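Local coordinates for protein 2-CYS peroxiredoxin (Plasmodium yoelii, PDB 2H01) that probably reduces hydrogen peroxide and organic hydroperoxides to water and alcohols as a thiol-specific, thioredoxin-linked peroxidase of the 2-Cys peroxiredoxin family, at residues E50-D55 against G90-I95; V66-C71 against I95-I100; P40-F45 against G70-S75. All coordinates share one frame; numbering follows the deposited sequence.

Contact 1: residues E50-D55 against G90-I95; sequences EIIALD and GGIGNI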
loop_
_atom_site.group_PDB
_atom_site.type_symbol
_atom_site.label_atom_id
_atom_site.label_comp_id
_atom_site.label_asym_id
_atom_site.label_seq_id
_atom_site.Cartn_x
_atom_site.Cartn_y
_atom_site.Cartn_z
ATOM N N GLU A 50 6.793 0.545 -9.226
ATOM C CA GLU A 50 5.769 0.053 -8.312
ATOM C C GLU A 50 4.531 0.937 -8.337
ATOM O O GLU A 50 3.406 0.433 -8.375
ATOM C CB GLU A 50 6.303 -0.072 -6.874
ATOM C CG GLU A 50 7.439 0.872 -6.522
ATOM C CD GLU A 50 8.787 0.398 -7.058
ATOM O OE1 GLU A 50 9.162 -0.766 -6.791
ATOM O OE2 GLU A 50 9.475 1.195 -7.732
ATOM N N ILE A 51 4.693 2.249 -8.317
ATOM C CA ILE A 51 3.531 3.113 -8.369
ATOM C C ILE A 51 2.776 2.954 -9.682
ATOM O O ILE A 51 1.568 2.784 -9.699
ATOM C CB ILE A 51 3.904 4.581 -8.154
ATOM C CG1 ILE A 51 4.480 4.794 -6.753
ATOM C CG2 ILE A 51 2.709 5.457 -8.409
ATOM C CD1 ILE A 51 5.211 6.075 -6.563
ATOM N N ILE A 52 3.180 2.984 -10.618
ATOM C CA ILE A 52 2.727 2.686 -11.972
ATOM C C ILE A 52 2.398 1.206 -12.132
ATOM O O ILE A 52 1.354 0.842 -12.692
ATOM C CB ILE A 52 3.794 3.105 -13.003
ATOM C CG1 ILE A 52 4.286 4.525 -12.715
ATOM C CG2 ILE A 52 3.238 3.004 -14.415
ATOM C CD1 ILE A 52 5.534 4.905 -13.479
ATOM N N ALA A 53 2.973 0.461 -11.934
ATOM C CA ALA A 53 2.442 -0.896 -12.082
ATOM C C ALA A 53 1.125 -1.044 -11.307
ATOM O O ALA A 53 0.189 -1.674 -11.788
ATOM C CB ALA A 53 3.450 -1.912 -11.587
ATOM N N LEU A 54 1.059 -0.465 -10.108
ATOM C CA LEU A 54 -0.156 -0.555 -9.304
ATOM C C LEU A 54 -1.293 0.280 -9.887
ATOM O O LEU A 54 -2.422 -0.209 -10.023
ATOM C CB LEU A 54 0.108 -0.111 -7.859
ATOM C CG LEU A 54 1.067 -0.975 -7.041
ATOM C CD1 LEU A 54 1.293 -0.332 -5.685
ATOM C CD2 LEU A 54 0.500 -2.386 -6.884
ATOM N N ASP A 55 -1.000 1.533 -10.232
ATOM C CA ASP A 55 -2.032 2.406 -10.783
ATOM C C ASP A 55 -2.601 1.852 -12.083
ATOM O O ASP A 55 -3.792 2.012 -12.369
ATOM C CB ASP A 55 -1.503 3.815 -11.037
ATOM C CG ASP A 55 -2.622 4.789 -11.366
ATOM O OD1 ASP A 55 -3.472 5.038 -10.482
ATOM O OD2 ASP A 55 -2.671 5.294 -12.505
ATOM N N GLY A 90 10.315 12.174 -16.009
ATOM C CA GLY A 90 10.584 11.639 -14.689
ATOM C C GLY A 90 9.468 11.670 -13.665
ATOM O O GLY A 90 9.700 11.318 -12.513
ATOM N N GLY A 91 8.266 12.078 -14.057
ATOM C CA GLY A 91 7.175 12.120 -13.094
ATOM C C GLY A 91 6.367 10.838 -13.049
ATOM O O GLY A 91 6.715 9.874 -13.731
ATOM N N ILE A 92 5.292 10.833 -12.267
ATOM C CA ILE A 92 4.371 9.706 -12.242
ATOM C C ILE A 92 3.123 9.998 -13.010
ATOM O O ILE A 92 2.297 9.131 -13.187
ATOM C CB ILE A 92 3.994 9.307 -10.815
ATOM C CG1 ILE A 92 3.995 10.523 -9.909
ATOM C CG2 ILE A 92 4.902 8.229 -10.299
ATOM C CD1 ILE A 92 2.926 10.515 -8.887
ATOM N N GLY A 93 2.983 11.239 -13.438
ATOM C CA GLY A 93 1.785 11.688 -14.108
ATOM C C GLY A 93 0.580 11.610 -13.212
ATOM O O GLY A 93 0.690 11.611 -11.995
ATOM N N ASN A 94 -0.580 11.515 -13.832
ATOM C CA ASN A 94 -1.837 11.641 -13.123
ATOM C C ASN A 94 -2.406 10.329 -12.581
ATOM O O ASN A 94 -3.469 9.902 -12.997
ATOM C CB ASN A 94 -2.857 12.317 -14.009
ATOM C CG ASN A 94 -3.918 12.988 -13.232
ATOM O OD1 ASN A 94 -4.950 13.344 -13.770
ATOM N ND2 ASN A 94 -3.685 13.164 -11.950
ATOM N N ILE A 95 -1.699 9.699 -11.655
ATOM C CA ILE A 95 -2.187 8.475 -11.052
ATOM C C ILE A 95 -3.485 8.693 -10.299
ATOM O O ILE A 95 -3.777 9.774 -9.808
ATOM C CB ILE A 95 -1.142 7.836 -10.141
ATOM C CG1 ILE A 95 -0.893 8.712 -8.909
ATOM C CG2 ILE A 95 0.103 7.556 -10.897
ATOM C CD1 ILE A 95 -0.497 7.954 -7.703
#
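Ile51 and Asp55, one turn apart on helix 49-56, face Ile92 and Ile95 of the loop that precedes strand 98-101 in this peroxiredoxin, a member of the thioredoxin-fold clan. The spacing is confirmed by the helical bond from Asp55 N to Ile51 O, 2.9 Å long, which puts both residues on the same side of the helix.

The apolar part centres on one methyl. CG2 of Ile51 is anti to the backbone N, and this branch reaches two residues of the loop: it lies 4.0 Å from Ile92 CG2 and 4.1 Å from Ile95 CD1. The Ile51 and Ile95 side chains cross at about a right angle and meet through these two methyls. Ile52 adds a looser contact, its CG1 to the same Ile92 methyl. Tyr39 and Trp82 also pack on Ile51, and Trp82 on Ile92, which sets the cluster between the helix and helix 76-83. The side chain of Ile52 is about 6 Å from that of Cys47, the predicted peroxidatic cysteine, which puts this side of the helix near the probable active site.

The second kind of contact is polar against apolar. The Asp55 carboxylate, with CG anti to the backbone N (chi1 -170°), is laid against the backbone and beta carbon of Ile95: CG stands 3.6 Å from Ile95 CB. Asp55 OD1 accepts a hydrogen bond from the backbone N of Lys96, the residue after Ile95, while Asp55 OD2 rests 3.5 Å from Ile95 CA.

Contact 2: residues V66-C71 against I95-I100; sequences VELLGC and IKHTLI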
loop_
_atom_site.group_PDB
_atom_site.type_symbol
_atom_site.label_atom_id
_atom_site.label_comp_id
_atom_site.label_asym_id
_atom_site.label_seq_id
_atom_site.Cartn_x
_atom_site.Cartn_y
_atom_site.Cartn_z
ATOM N N VAL A 66 -10.430 -3.148 -2.831
ATOM C CA VAL A 66 -9.155 -2.804 -2.207
ATOM C C VAL A 66 -8.777 -1.355 -2.483
ATOM O O VAL A 66 -8.798 -0.902 -3.631
ATOM C CB VAL A 66 -8.010 -3.683 -2.730
ATOM C CG1 VAL A 66 -6.684 -3.193 -2.152
ATOM C CG2 VAL A 66 -8.252 -5.135 -2.357
ATOM N N GLU A 67 -8.416 -0.648 -1.419
ATOM C CA GLU A 67 -8.013 0.752 -1.486
ATOM C C GLU A 67 -6.484 0.846 -1.523
ATOM O O GLU A 67 -5.804 0.357 -0.622
ATOM C CB GLU A 67 -8.548 1.494 -0.254
ATOM C CG GLU A 67 -8.279 2.998 -0.227
ATOM C CD GLU A 67 -9.124 3.766 -1.222
ATOM O OE1 GLU A 67 -10.262 3.327 -1.525
ATOM O OE2 GLU A 67 -8.659 4.822 -1.686
ATOM N N LEU A 68 -5.952 1.480 -2.562
ATOM C CA LEU A 68 -4.506 1.632 -2.709
ATOM C C LEU A 68 -3.991 2.887 -2.026
ATOM O O LEU A 68 -4.550 3.963 -2.208
ATOM C CB LEU A 68 -4.112 1.714 -4.181
ATOM C CG LEU A 68 -3.982 0.444 -5.015
ATOM C CD1 LEU A 68 -3.477 0.819 -6.413
ATOM C CD2 LEU A 68 -3.010 -0.509 -4.336
ATOM N N LEU A 69 -2.920 2.739 -1.247
ATOM C CA LEU A 69 -2.304 3.873 -0.562
ATOM C C LEU A 69 -0.788 3.805 -0.740
ATOM O O LEU A 69 -0.140 2.869 -0.279
ATOM C CB LEU A 69 -2.668 3.872 0.935
ATOM C CG LEU A 69 -4.158 4.072 1.278
ATOM C CD1 LEU A 69 -4.351 4.057 2.780
ATOM C CD2 LEU A 69 -4.662 5.396 0.707
ATOM N N GLY A 70 -0.240 4.793 -1.442
ATOM C CA GLY A 70 1.194 4.868 -1.670
ATOM C C GLY A 70 1.832 5.819 -0.670
ATOM O O GLY A 70 1.389 6.950 -0.513
ATOM N N CYS A 71 2.886 5.376 -0.001
ATOM C CA CYS A 71 3.516 6.213 1.002
ATOM C C CYS A 71 5.032 6.394 0.867
ATOM O O CYS A 71 5.766 5.429 0.641
ATOM C CB CYS A 71 3.188 5.633 2.379
ATOM S SG CYS A 71 3.877 6.496 3.812
ATOM N N ILE A 95 -1.699 9.699 -11.655
ATOM C CA ILE A 95 -2.187 8.475 -11.052
ATOM C C ILE A 95 -3.485 8.693 -10.299
ATOM O O ILE A 95 -3.777 9.774 -9.808
ATOM C CB ILE A 95 -1.142 7.836 -10.141
ATOM C CG1 ILE A 95 -0.893 8.712 -8.909
ATOM C CG2 ILE A 95 0.103 7.556 -10.897
ATOM C CD1 ILE A 95 -0.497 7.954 -7.703
ATOM N N LYS A 96 -4.277 7.647 -10.226
ATOM C CA LYS A 96 -5.665 7.816 -9.898
ATOM C C LYS A 96 -5.994 7.327 -8.490
ATOM O O LYS A 96 -7.119 7.429 -8.028
ATOM C CB LYS A 96 -6.538 7.203 -10.977
ATOM C CG LYS A 96 -6.662 8.086 -12.193
ATOM C CD LYS A 96 -7.118 9.482 -11.803
ATOM C CE LYS A 96 -6.836 10.529 -12.879
ATOM N NZ LYS A 96 -7.592 10.368 -14.136
ATOM N N HIS A 97 -4.977 6.841 -7.794
ATOM C CA HIS A 97 -5.159 6.379 -6.417
ATOM C C HIS A 97 -4.402 7.339 -5.487
ATOM O O HIS A 97 -3.521 8.067 -5.929
ATOM C CB HIS A 97 -4.672 4.932 -6.249
ATOM C CG HIS A 97 -3.203 4.738 -6.466
ATOM N ND1 HIS A 97 -2.277 4.875 -5.456
ATOM C CD2 HIS A 97 -2.509 4.352 -7.563
ATOM C CE1 HIS A 97 -1.076 4.574 -5.917
ATOM N NE2 HIS A 97 -1.190 4.252 -7.193
ATOM N N THR A 98 -4.739 7.346 -4.206
ATOM C CA THR A 98 -4.106 8.278 -3.286
ATOM C C THR A 98 -2.687 7.993 -2.803
ATOM O O THR A 98 -2.281 6.850 -2.627
ATOM C CB THR A 98 -5.028 8.556 -2.046
ATOM O OG1 THR A 98 -4.249 8.547 -0.840
ATOM C CG2 THR A 98 -6.147 7.549 -1.957
ATOM N N LEU A 99 -1.927 9.068 -2.632
ATOM C CA LEU A 99 -0.561 8.991 -2.132
ATOM C C LEU A 99 -0.574 9.713 -0.782
ATOM O O LEU A 99 -1.077 10.831 -0.678
ATOM C CB LEU A 99 0.405 9.690 -3.095
ATOM C CG LEU A 99 0.570 9.095 -4.504
ATOM C CD1 LEU A 99 1.547 9.946 -5.310
ATOM C CD2 LEU A 99 1.084 7.665 -4.409
ATOM N N ILE A 100 -0.016 9.323 0.154
ATOM C CA ILE A 100 -0.012 10.012 1.439
ATOM C C ILE A 100 1.397 10.447 1.827
ATOM O O ILE A 100 2.390 9.867 1.351
ATOM C CB ILE A 100 -0.608 9.111 2.536
ATOM C CG1 ILE A 100 0.202 7.818 2.664
ATOM C CG2 ILE A 100 -2.068 8.802 2.238
ATOM C CD1 ILE A 100 -0.167 6.984 3.871
#
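Leu68 CD1 sits over one face of the His97 imidazole, a CH-pi contact 4.0 Å from the ring centroid and 18° off its normal. The methyl of Ile95 CD1 covers the opposite face, so the ring is held between two aliphatic groups, both displaced toward its rim. Chi1 of His97 is 64°, which places CG between the backbone N and the carbonyl carbon and brings the ring alongside Leu68 CB.

Leu69 and Thr98 point the same way and run side by side, with Leu69 CD2 3.5 Å from Thr98 OG1. That hydroxyl is buried and has no polar partner in the model. Farther along the same face, Cys71 CB meets Ile100 CG1 at 3.7 Å. Between these pairs the strands run parallel: Gly70 N donates to Thr98 O (3.1 Å, 173° at the hydrogen), and Gly70 O receives Ile100 N at 2.8 Å, almost in line with its C=O. Leu99 CD2 packs 3.9 Å from Gly70 CA.

This pairing closes the beta-alpha-beta unit of strand 66-72, helix 76-83 and strand 98-101; strand 33-38 flanks the other edge of strand 66-72, and helices 49-56 and 58-63 pack on Leu68.

Contact 3: residues P40-F45 against G70-S75; sequences PLDFTF and GCSVDS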
loop_
_atom_site.group_PDB
_atom_site.type_symbol
_atom_site.label_atom_id
_atom_site.label_comp_id
_atom_site.label_asym_id
_atom_site.label_seq_id
_atom_site.Cartn_x
_atom_site.Cartn_y
_atom_site.Cartn_z
ATOM N N PRO A 40 10.940 4.816 -1.326
ATOM C CA PRO A 40 11.881 5.794 -0.775
ATOM C C PRO A 40 11.542 7.270 -0.983
ATOM O O PRO A 40 11.256 8.002 -0.034
ATOM C CB PRO A 40 13.204 5.433 -1.461
ATOM C CG PRO A 40 13.062 3.973 -1.772
ATOM C CD PRO A 40 11.627 3.878 -2.235
ATOM N N LEU A 41 11.577 7.698 -2.238
ATOM C CA LEU A 41 11.367 9.100 -2.553
ATOM C C LEU A 41 10.711 9.413 -3.876
ATOM O O LEU A 41 10.643 8.589 -4.785
ATOM C CB LEU A 41 12.715 9.820 -2.552
ATOM C CG LEU A 41 13.575 9.785 -1.294
ATOM C CD1 LEU A 41 14.984 10.245 -1.643
ATOM C CD2 LEU A 41 12.948 10.664 -0.220
ATOM N N ASP A 42 10.264 10.657 -3.955
ATOM C CA ASP A 42 9.649 11.230 -5.132
ATOM C C ASP A 42 10.787 11.820 -5.971
ATOM O O ASP A 42 11.876 12.068 -5.459
ATOM C CB ASP A 42 8.724 12.369 -4.715
ATOM C CG ASP A 42 7.384 11.891 -4.189
ATOM O OD1 ASP A 42 7.260 10.734 -3.723
ATOM O OD2 ASP A 42 6.454 12.714 -4.233
ATOM N N PHE A 43 10.533 12.041 -7.256
ATOM C CA PHE A 43 11.514 12.655 -8.145
ATOM C C PHE A 43 12.926 12.061 -8.295
ATOM O O PHE A 43 13.803 12.757 -8.794
ATOM C CB PHE A 43 11.655 14.144 -7.773
ATOM C CG PHE A 43 10.480 15.004 -8.192
ATOM C CD1 PHE A 43 10.194 15.214 -9.540
ATOM C CD2 PHE A 43 9.688 15.638 -7.239
ATOM C CE1 PHE A 43 9.136 16.052 -9.929
ATOM C CE2 PHE A 43 8.630 16.475 -7.615
ATOM C CZ PHE A 43 8.355 16.684 -8.957
ATOM N N THR A 44 13.176 10.816 -7.880
ATOM C CA THR A 44 14.525 10.247 -8.044
ATOM C C THR A 44 14.727 9.840 -9.494
ATOM O O THR A 44 13.840 10.023 -10.314
ATOM C CB THR A 44 14.784 8.981 -7.164
ATOM O OG1 THR A 44 14.036 7.869 -7.678
ATOM C CG2 THR A 44 14.410 9.245 -5.698
ATOM N N PHE A 45 15.889 9.275 -9.808
ATOM C CA PHE A 45 16.177 8.858 -11.182
ATOM C C PHE A 45 15.909 7.377 -11.418
ATOM O O PHE A 45 16.226 6.829 -12.471
ATOM C CB PHE A 45 17.621 9.213 -11.557
ATOM C CG PHE A 45 17.901 10.699 -11.530
ATOM C CD1 PHE A 45 16.956 11.607 -12.010
ATOM C CD2 PHE A 45 19.102 11.186 -11.033
ATOM C CE1 PHE A 45 17.203 12.973 -11.991
ATOM C CE2 PHE A 45 19.363 12.557 -11.009
ATOM C CZ PHE A 45 18.411 13.455 -11.489
ATOM N N GLY A 70 -0.240 4.793 -1.442
ATOM C CA GLY A 70 1.194 4.868 -1.670
ATOM C C GLY A 70 1.832 5.819 -0.670
ATOM O O GLY A 70 1.389 6.950 -0.513
ATOM N N CYS A 71 2.886 5.376 -0.001
ATOM C CA CYS A 71 3.516 6.213 1.002
ATOM C C CYS A 71 5.032 6.394 0.867
ATOM O O CYS A 71 5.766 5.429 0.641
ATOM C CB CYS A 71 3.188 5.633 2.379
ATOM S SG CYS A 71 3.877 6.496 3.812
ATOM N N SER A 72 5.481 7.645 0.985
ATOM C CA SER A 72 6.908 7.994 0.969
ATOM C C SER A 72 7.032 9.138 1.971
ATOM O O SER A 72 6.049 9.820 2.272
ATOM C CB SER A 72 7.392 8.466 -0.406
ATOM O OG SER A 72 7.233 9.865 -0.565
ATOM N N VAL A 73 8.229 9.353 2.491
ATOM C CA VAL A 73 8.418 10.402 3.476
ATOM C C VAL A 73 8.303 11.838 2.931
ATOM O O VAL A 73 8.415 12.796 3.695
ATOM C CB VAL A 73 9.775 10.219 4.202
ATOM C CG1 VAL A 73 9.841 8.813 4.816
ATOM C CG2 VAL A 73 10.915 10.434 3.238
ATOM N N ASP A 74 8.118 11.974 1.620
ATOM C CA ASP A 74 7.880 13.261 0.965
ATOM C C ASP A 74 6.612 13.986 1.441
ATOM O O ASP A 74 5.691 13.368 1.950
ATOM C CB ASP A 74 7.828 13.084 -0.562
ATOM C CG ASP A 74 9.149 12.621 -1.164
ATOM O OD1 ASP A 74 10.055 13.434 -1.338
ATOM O OD2 ASP A 74 9.369 11.460 -1.526
ATOM N N SER A 75 6.570 15.300 1.264
ATOM C CA SER A 75 5.401 16.084 1.671
ATOM C C SER A 75 4.292 15.955 0.629
ATOM O O SER A 75 4.526 15.460 -0.480
ATOM C CB SER A 75 5.776 17.564 1.808
ATOM O OG SER A 75 6.104 18.108 0.538
HETATM O O HOH W 1 9.910 7.096 2.114
#
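The first torsions of Asp42 and Asp74 (chi1 -65° in Asp74) set each CG anti to its own carbonyl carbon, and the two side chains slide past each other in opposite directions, their carboxylate planes 32° apart. They meet where the loop after strand 33-38 passes the end of strand 66-72, in the thioredoxin-like fold of the peroxiredoxins.

Asp74 OD2 is gripped by two donors. Asp42 N approaches Asp74 OD2 at 2.7 Å from above the carboxylate plane, with a bent N-H...O angle of 134°, whereas Ser72 OG donates to the anti lone pair of Asp74 OD2 at 2.8 Å. Asp42 OD1 is also only 3.1 Å from Asp74 OD2, a contact of two acceptors. This closeness would probably be offset by the donors around both groups, and it may favour protonation of one carboxylate. The principal partner of Asp42 is His79 ND1, bound to OD2, while Tyr39 OH bonds to OD1.

Beside this polar group, Leu41 CD2 touches Val73 CG2 at 4.0 Å, the side chains meeting obliquely. A water also bridges the two backbones: it donates to Pro40 O at 2.7 Å and accepts from Val73 N at 2.8 Å.

From the N terminus, loop 40-45 comes first and is met by 70-75 in contact 3, closing a span that contains helices 49-56 and 58-63 and most of strand 66-72. Contact 1 starts within that span and ends beyond it at 90-95, so contacts 1 and 3 cross, as do contacts 1 and 2. Contact 2 closes the connection through helix 76-83; its 66-71 shares Gly70 and Cys71 with contact 3, and its 95-100 shares Ile95 with contact 1. Contacts 1 and 2 touch, Ile92 CD1 lying 3.9 Å from Leu99 CD1. Contact 1 ties helix 49-56 to loop 90-95, contact 2 pairs two sheet strands, and contact 3 joins loop 40-45 to the end of strand 66-72.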